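Local coordinates for galactose mutarotase related enzyme (Lactobacillus casei, PDB 3Q1N), which probably binds carbohydrate and acts as an isomerase, as a member of the aldose 1-epimerase (galactose mutarotase-like) family, at residues Gln60-Gly64 with Ala65-Pro69; Gly190-Asn194 with Arg195-Thr199. One frame throughout, in Å; residues are numbered along the deposited sequence. Where two conformers were deposited one is given.

In the fold
Two tight reversals of an all-beta chain carry the same type II' turn into different settings. Contact 1, residues 60-69, is a two-stranded hairpin at the surface, its centre about 24 Å from the centre of the chain. Contact 2, residues 190-199, bends a loop back on strand 195-197, which lies at one border of a nine-stranded antiparallel sheet; its centre is about 20 Å from the centre of the chain. The centres of contact 1 and contact 2 are about 38 Å apart, and the nearest atoms of contact 1 and contact 2 about 28 Å. Each has an ethanediol close by, probably from the crystallisation liquor: the side chain of P69 is about 4 Å from one, and G190 binds one directly.

Contact 1 (Gln60-Gly64 with Ala65-Pro69); sequences QYRLG and AKTYP
Two pairs of backbone hydrogen bonds, between Y61 and Y68 and between L63 and K66, hold this antiparallel hairpin together. Y61 N reaches Y68 O at 2.9 Å, and Y68 N returns to Y61 O at 2.9 Å with an N-H...O angle of 167°. Nearer the turn, L63 N meets K66 O at 2.9 Å, and K66 N returns to L63 O at 3.2 Å. These two residues close a type II' beta turn in which G64 takes the position of positive phi. In the non-hydrogen-bonded pairs, Q60 faces P69 and R62 faces T67. On that face a water links the side chains, donating to Q60 OE1 and lying 2.6 Å from T67 OG1, while Q60 NE2 bonds to Q58 O.

The other face is aromatic. Y61 has CG between its backbone N and carbonyl carbon (chi1 72°), which lays the ring across its partner strand: Y61 CE1 lies 3.5 Å from Y68 CB, and P69 O meets the ring at its edge. The two tyrosine rings pair obliquely, with planes at 34°. L63 CD1 rests 3.8 Å from Y68 CE1, its side chain crossing that of Y68 at about a right angle.

Beyond the hairpin, Y61 stacks on W270 and its OH bonds to K104 O at the end of helix 99-104, while L63 and Y68 touch P106 in the loop leading to strand 109-118. Backbone hydrogen bonds between R62 and both T268 and W270 join strand 60-63 to the segment preceding strand 277-279.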
ATOM      1  N   GLN A  60      -1.225  13.404 -15.478  1.00 18.02           N
ATOM      2  CA  GLN A  60       0.103  13.777 -15.987  1.00 17.62           C
ATOM      3  C   GLN A  60       0.919  14.401 -14.860  1.00 16.91           C
ATOM      4  O   GLN A  60       0.424  14.596 -13.727  1.00 16.84           O
ATOM      5  CB  GLN A  60      -0.016  14.743 -17.190  1.00 18.43           C
ATOM      6  CG  GLN A  60      -0.606  16.092 -16.827  1.00 18.81           C
ATOM      7  CD  GLN A  60      -1.007  16.929 -18.057  1.00 22.31           C
ATOM      8  OE1 GLN A  60      -0.292  17.849 -18.439  1.00 27.21           O
ATOM      9  NE2 GLN A  60      -2.153  16.637 -18.629  1.00 25.75           N
ATOM     10  N   TYR A  61       2.188  14.643 -15.151  1.00 16.86           N
ATOM     11  CA  TYR A  61       3.101  15.261 -14.224  1.00 16.43           C
ATOM     12  C   TYR A  61       4.267  15.872 -14.953  1.00 16.57           C
ATOM     13  O   TYR A  61       4.379  15.759 -16.172  1.00 16.19           O
ATOM     14  CB  TYR A  61       3.598  14.238 -13.225  1.00 15.94           C
ATOM     15  CG  TYR A  61       4.574  13.219 -13.783  1.00 14.85           C
ATOM     16  CD1 TYR A  61       4.136  12.190 -14.586  1.00 13.65           C
ATOM     17  CD2 TYR A  61       5.931  13.274 -13.504  1.00 14.57           C
ATOM     18  CE1 TYR A  61       5.014  11.227 -15.120  1.00 13.51           C
ATOM     19  CE2 TYR A  61       6.822  12.309 -14.023  1.00 14.59           C
ATOM     20  CZ  TYR A  61       6.362  11.303 -14.831  1.00 14.27           C
ATOM     21  OH  TYR A  61       7.216  10.353 -15.376  1.00 16.69           O
ATOM     22  N   ARG A  62       5.136  16.529 -14.211  1.00 16.51           N
ATOM     23  CA  ARG A  62       6.328  17.137 -14.791  1.00 18.03           C
ATOM     24  C   ARG A  62       7.623  16.530 -14.260  1.00 18.12           C
ATOM     25  O   ARG A  62       7.703  16.086 -13.093  1.00 17.13           O
ATOM     26  CB  ARG A  62       6.366  18.634 -14.505  1.00 18.76           C
ATOM     27  CG  ARG A  62       5.407  19.437 -15.367  1.00 22.74           C
ATOM     28  CD  ARG A  62       5.160  20.790 -14.759  1.00 28.39           C
ATOM     29  NE  ARG A  62       6.327  21.667 -14.886  1.00 32.69           N
ATOM     30  CZ  ARG A  62       6.756  22.543 -13.961  1.00 37.88           C
ATOM     31  NH1 ARG A  62       6.153  22.657 -12.773  1.00 39.32           N
ATOM     32  NH2 ARG A  62       7.815  23.317 -14.222  1.00 39.52           N
ATOM     33  N   LEU A  63       8.640  16.557 -15.131  1.00 18.98           N
ATOM     34  CA  LEU A  63      10.042  16.397 -14.719  1.00 19.70           C
ATOM     35  C   LEU A  63      10.735  17.665 -15.156  1.00 21.48           C
ATOM     36  O   LEU A  63      11.060  17.829 -16.336  1.00 21.86           O
ATOM     37  CB  LEU A  63      10.691  15.141 -15.311  1.00 20.01           C
ATOM     38  CG  LEU A  63      10.057  13.841 -14.872  1.00 20.00           C
ATOM     39  CD1 LEU A  63      10.457  12.660 -15.777  1.00 20.50           C
ATOM     40  CD2 LEU A  63      10.393  13.573 -13.367  1.00 18.16           C
ATOM     41  N   GLY A  64      10.901  18.583 -14.219  1.00 22.80           N
ATOM     42  CA  GLY A  64      11.372  19.913 -14.532  1.00 23.85           C
ATOM     43  C   GLY A  64      10.353  20.552 -15.446  1.00 25.08           C
ATOM     44  O   GLY A  64       9.175  20.655 -15.088  1.00 25.91           O
ATOM     45  N   ALA A  65      10.766  20.912 -16.653  1.00 25.88           N
ATOM     46  CA  ALA A  65       9.859  21.641 -17.556  1.00 26.19           C
ATOM     47  C   ALA A  65       9.102  20.724 -18.528  1.00 26.48           C
ATOM     48  O   ALA A  65       8.188  21.214 -19.215  1.00 27.06           O
ATOM     49  CB  ALA A  65      10.617  22.756 -18.322  1.00 26.84           C
ATOM     50  N   LYS A  66       9.420  19.422 -18.535  1.00 25.30           N
ATOM     51  CA  LYS A  66       8.820  18.463 -19.463  0.50 24.93           C
ATOM     52  C   LYS A  66       7.608  17.754 -18.840  1.00 24.16           C
ATOM     53  O   LYS A  66       7.618  17.425 -17.653  1.00 23.30           O
ATOM     54  CB  LYS A  66       9.863  17.427 -19.885  0.50 25.34           C
ATOM     55  CG  LYS A  66      11.031  18.005 -20.701  0.50 26.39           C
ATOM     56  CD  LYS A  66      12.098  16.937 -20.935  0.50 27.57           C
ATOM     57  CE  LYS A  66      12.619  16.931 -22.358  0.50 29.03           C
ATOM     58  NZ  LYS A  66      13.579  18.018 -22.637  0.50 29.10           N
ATOM     59  N   THR A  67       6.592  17.503 -19.653  1.00 23.31           N
ATOM     60  CA  THR A  67       5.362  16.826 -19.201  1.00 22.47           C
ATOM     61  C   THR A  67       5.273  15.374 -19.669  1.00 21.24           C
ATOM     62  O   THR A  67       5.616  15.062 -20.824  1.00 21.84           O
ATOM     63  CB  THR A  67       4.136  17.574 -19.692  1.00 23.43           C
ATOM     64  OG1 THR A  67       4.104  18.853 -19.066  1.00 23.43           O
ATOM     65  CG2 THR A  67       2.854  16.808 -19.383  1.00 23.67           C
ATOM     66  N   TYR A  68       4.885  14.482 -18.751  1.00 19.14           N
ATOM     67  CA  TYR A  68       4.638  13.056 -19.063  1.00 18.54           C
ATOM     68  C   TYR A  68       3.280  12.609 -18.533  1.00 17.39           C
ATOM     69  O   TYR A  68       2.777  13.167 -17.550  1.00 17.54           O
ATOM     70  CB  TYR A  68       5.712  12.147 -18.425  1.00 18.08           C
ATOM     71  CG  TYR A  68       7.076  12.392 -19.000  1.00 19.18           C
ATOM     72  CD1 TYR A  68       7.810  13.483 -18.577  1.00 20.99           C
ATOM     73  CD2 TYR A  68       7.597  11.573 -20.017  1.00 20.73           C
ATOM     74  CE1 TYR A  68       9.052  13.767 -19.116  1.00 22.69           C
ATOM     75  CE2 TYR A  68       8.874  11.860 -20.570  1.00 21.06           C
ATOM     76  CZ  TYR A  68       9.569  12.949 -20.098  1.00 21.85           C
ATOM     77  OH  TYR A  68      10.821  13.304 -20.572  1.00 26.31           O
ATOM     78  N   PRO A  69       2.699  11.571 -19.154  1.00 17.58           N
ATOM     79  CA  PRO A  69       1.463  10.974 -18.690  1.00 16.83           C
ATOM     80  C   PRO A  69       1.744   9.998 -17.553  1.00 16.83           C
ATOM     81  O   PRO A  69       2.825   9.394 -17.499  1.00 15.50           O
ATOM     82  CB  PRO A  69       0.940  10.268 -19.958  1.00 17.79           C
ATOM     83  CG  PRO A  69       2.204   9.835 -20.669  1.00 17.57           C
ATOM     84  CD  PRO A  69       3.211  10.908 -20.378  1.00 17.91           C
TER
HETATM   85  O   HOH W   1       2.150  19.338 -17.419  1.00 37.19           O

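Contact 2 (Gly190-Asn194 with Arg195-Thr199); sequences GAEGN and RLPLT. With EDO (1,2-ethanediol), chain Q.
E192 and R195 close a type II' beta turn, a reversal that lays the loop 190-194 against strand 195-197 through a single antiparallel bridge. The bond from E192 N to R195 O is short, 2.8 Å, and nearly straight, with an N-H...O angle of 169°. The return bond, R195 N to E192 O, is 3.0 Å and less straight. G193 supplies the positive phi that the turn requires.

The inner side is packed. L196 is buried, and with CG anti to its backbone N (chi1 -179°) it directs CD1 to A191, 4.0 Å from A191 CB; L170 touches both residues. Strand 160-164 adjoins the other edge of strand 195-197, with a backbone bond between L196 and L161.

The outer side is more open to solvent. There P197 CG touches E192 OE2 where the two side chains cross at about a right angle, and P197 CD lies 3.2 Å from G190 O. The R195 side chain leads away from the turn, and a long, weak ion pair joins its NH1 to D160. One water donates to N194 OD1 but only weakly accepts from R195 NE, whereas N194 ND2 bonds directly to V163 O. At the start of the loop an ethanediol, also bonded to I188 O, takes a hydrogen bond on its O1 from G190 N, 2.9 Å away.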
ATOM      1  N   GLY A 190     -13.246  11.065  15.104  1.00 28.93           N
ATOM      2  CA  GLY A 190     -13.372   9.957  16.028  1.00 28.21           C
ATOM      3  C   GLY A 190     -12.100   9.435  16.686  1.00 27.34           C
ATOM      4  O   GLY A 190     -12.184   8.516  17.465  1.00 25.52           O
ATOM      5  N   ALA A 191     -10.938  10.020  16.400  1.00 27.26           N
ATOM      6  CA  ALA A 191      -9.678   9.506  16.957  1.00 27.21           C
ATOM      7  C   ALA A 191      -9.660   9.674  18.486  1.00 28.03           C
ATOM      8  O   ALA A 191     -10.113  10.688  19.007  1.00 28.55           O
ATOM      9  CB  ALA A 191      -8.455  10.197  16.310  1.00 27.49           C
ATOM     10  N   GLU A 192      -9.156   8.668  19.184  1.00 27.75           N
ATOM     11  CA  GLU A 192      -9.011   8.708  20.638  1.00 29.08           C
ATOM     12  C   GLU A 192      -7.638   8.209  21.016  1.00 27.27           C
ATOM     13  O   GLU A 192      -7.418   6.989  21.136  1.00 26.69           O
ATOM     14  CB  GLU A 192     -10.006   7.794  21.313  1.00 29.93           C
ATOM     15  CG  GLU A 192     -11.445   8.065  21.004  1.00 35.37           C
ATOM     16  CD  GLU A 192     -12.316   6.951  21.535  1.00 41.53           C
ATOM     17  OE1 GLU A 192     -12.180   6.633  22.753  1.00 46.01           O
ATOM     18  OE2 GLU A 192     -13.113   6.369  20.751  1.00 46.57           O
ATOM     19  N   GLY A 193      -6.740   9.149  21.256  1.00 26.21           N
ATOM     20  CA  GLY A 193      -5.367   8.810  21.552  1.00 24.95           C
ATOM     21  C   GLY A 193      -4.810   7.980  20.405  1.00 23.30           C
ATOM     22  O   GLY A 193      -4.891   8.383  19.238  1.00 22.77           O
ATOM     23  N   ASN A 194      -4.284   6.806  20.722  1.00 22.62           N
ATOM     24  CA  ASN A 194      -3.681   5.982  19.687  1.00 21.81           C
ATOM     25  C   ASN A 194      -4.639   4.991  19.020  1.00 21.43           C
ATOM     26  O   ASN A 194      -4.199   4.123  18.306  1.00 19.93           O
ATOM     27  CB  ASN A 194      -2.471   5.233  20.214  1.00 22.28           C
ATOM     28  CG  ASN A 194      -2.828   4.137  21.149  1.00 22.89           C
ATOM     29  OD1 ASN A 194      -3.830   4.193  21.836  1.00 26.03           O
ATOM     30  ND2 ASN A 194      -1.998   3.089  21.183  1.00 25.31           N
ATOM     31  N   ARG A 195      -5.929   5.196  19.200  1.00 21.33           N
ATOM     32  CA  ARG A 195      -6.945   4.285  18.698  0.50 21.76           C
ATOM     33  C   ARG A 195      -7.872   5.052  17.748  1.00 21.26           C
ATOM     34  O   ARG A 195      -8.384   6.153  18.101  1.00 22.01           O
ATOM     35  CB  ARG A 195      -7.713   3.719  19.892  0.50 22.61           C
ATOM     36  CG  ARG A 195      -8.629   2.565  19.592  0.50 24.73           C
ATOM     37  CD  ARG A 195      -9.267   2.072  20.897  0.50 28.03           C
ATOM     38  NE  ARG A 195      -8.280   1.417  21.739  0.50 29.85           N
ATOM     39  CZ  ARG A 195      -8.015   0.117  21.692  0.50 31.82           C
ATOM     40  NH1 ARG A 195      -8.680  -0.676  20.850  0.50 32.51           N
ATOM     41  NH2 ARG A 195      -7.094  -0.388  22.492  0.50 32.73           N
ATOM     42  N   LEU A 196      -8.065   4.510  16.547  1.00 19.90           N
ATOM     43  CA  LEU A 196      -8.963   5.111  15.547  1.00 19.51           C
ATOM     44  C   LEU A 196     -10.074   4.121  15.201  1.00 18.41           C
ATOM     45  O   LEU A 196      -9.811   3.094  14.586  1.00 17.67           O
ATOM     46  CB  LEU A 196      -8.211   5.489  14.289  1.00 18.70           C
ATOM     47  CG  LEU A 196      -9.015   6.141  13.168  1.00 19.62           C
ATOM     48  CD1 LEU A 196      -9.676   7.462  13.633  1.00 22.26           C
ATOM     49  CD2 LEU A 196      -8.129   6.335  11.923  1.00 19.48           C
ATOM     50  N   PRO A 197     -11.318   4.403  15.615  1.00 19.10           N
ATOM     51  CA  PRO A 197     -12.412   3.529  15.206  1.00 18.83           C
ATOM     52  C   PRO A 197     -12.590   3.605  13.698  1.00 19.21           C
ATOM     53  O   PRO A 197     -12.535   4.704  13.120  1.00 19.53           O
ATOM     54  CB  PRO A 197     -13.623   4.110  15.945  1.00 20.39           C
ATOM     55  CG  PRO A 197     -13.022   4.894  17.128  1.00 21.55           C
ATOM     56  CD  PRO A 197     -11.768   5.464  16.530  1.00 19.79           C
ATOM     57  N   LEU A 198     -12.757   2.456  13.050  1.00 18.58           N
ATOM     58  CA  LEU A 198     -12.854   2.385  11.593  1.00 18.45           C
ATOM     59  C   LEU A 198     -14.318   2.135  11.203  1.00 19.18           C
ATOM     60  O   LEU A 198     -14.844   1.022  11.346  1.00 20.29           O
ATOM     61  CB  LEU A 198     -11.932   1.280  11.059  1.00 17.86           C
ATOM     62  CG  LEU A 198     -10.456   1.453  11.436  1.00 18.23           C
ATOM     63  CD1 LEU A 198      -9.613   0.314  10.854  1.00 17.86           C
ATOM     64  CD2 LEU A 198      -9.897   2.810  10.960  1.00 16.22           C
ATOM     65  N   THR A 199     -14.978   3.198  10.759  1.00 19.62           N
ATOM     66  CA  THR A 199     -16.407   3.190  10.529  1.00 20.65           C
ATOM     67  C   THR A 199     -16.661   3.683   9.111  1.00 21.13           C
ATOM     68  O   THR A 199     -15.783   4.311   8.471  1.00 20.12           O
ATOM     69  CB  THR A 199     -17.125   4.115  11.499  1.00 21.59           C
ATOM     70  OG1 THR A 199     -16.691   5.451  11.254  1.00 20.84           O
ATOM     71  CG2 THR A 199     -16.844   3.716  12.950  1.00 22.91           C
TER
HETATM   72  C1  EDO Q 309     -12.211  14.152  16.357  1.00 57.77           C
HETATM   73  O1  EDO Q 309     -12.358  12.929  17.096  1.00 56.93           O
HETATM   74  C2  EDO Q 309     -10.793  14.689  16.501  1.00 57.72           C
HETATM   75  O2  EDO Q 309      -9.895  13.890  15.724  1.00 58.03           O
HETATM   76  O   HOH W   2      -5.348   2.454  23.006  1.00 45.58           O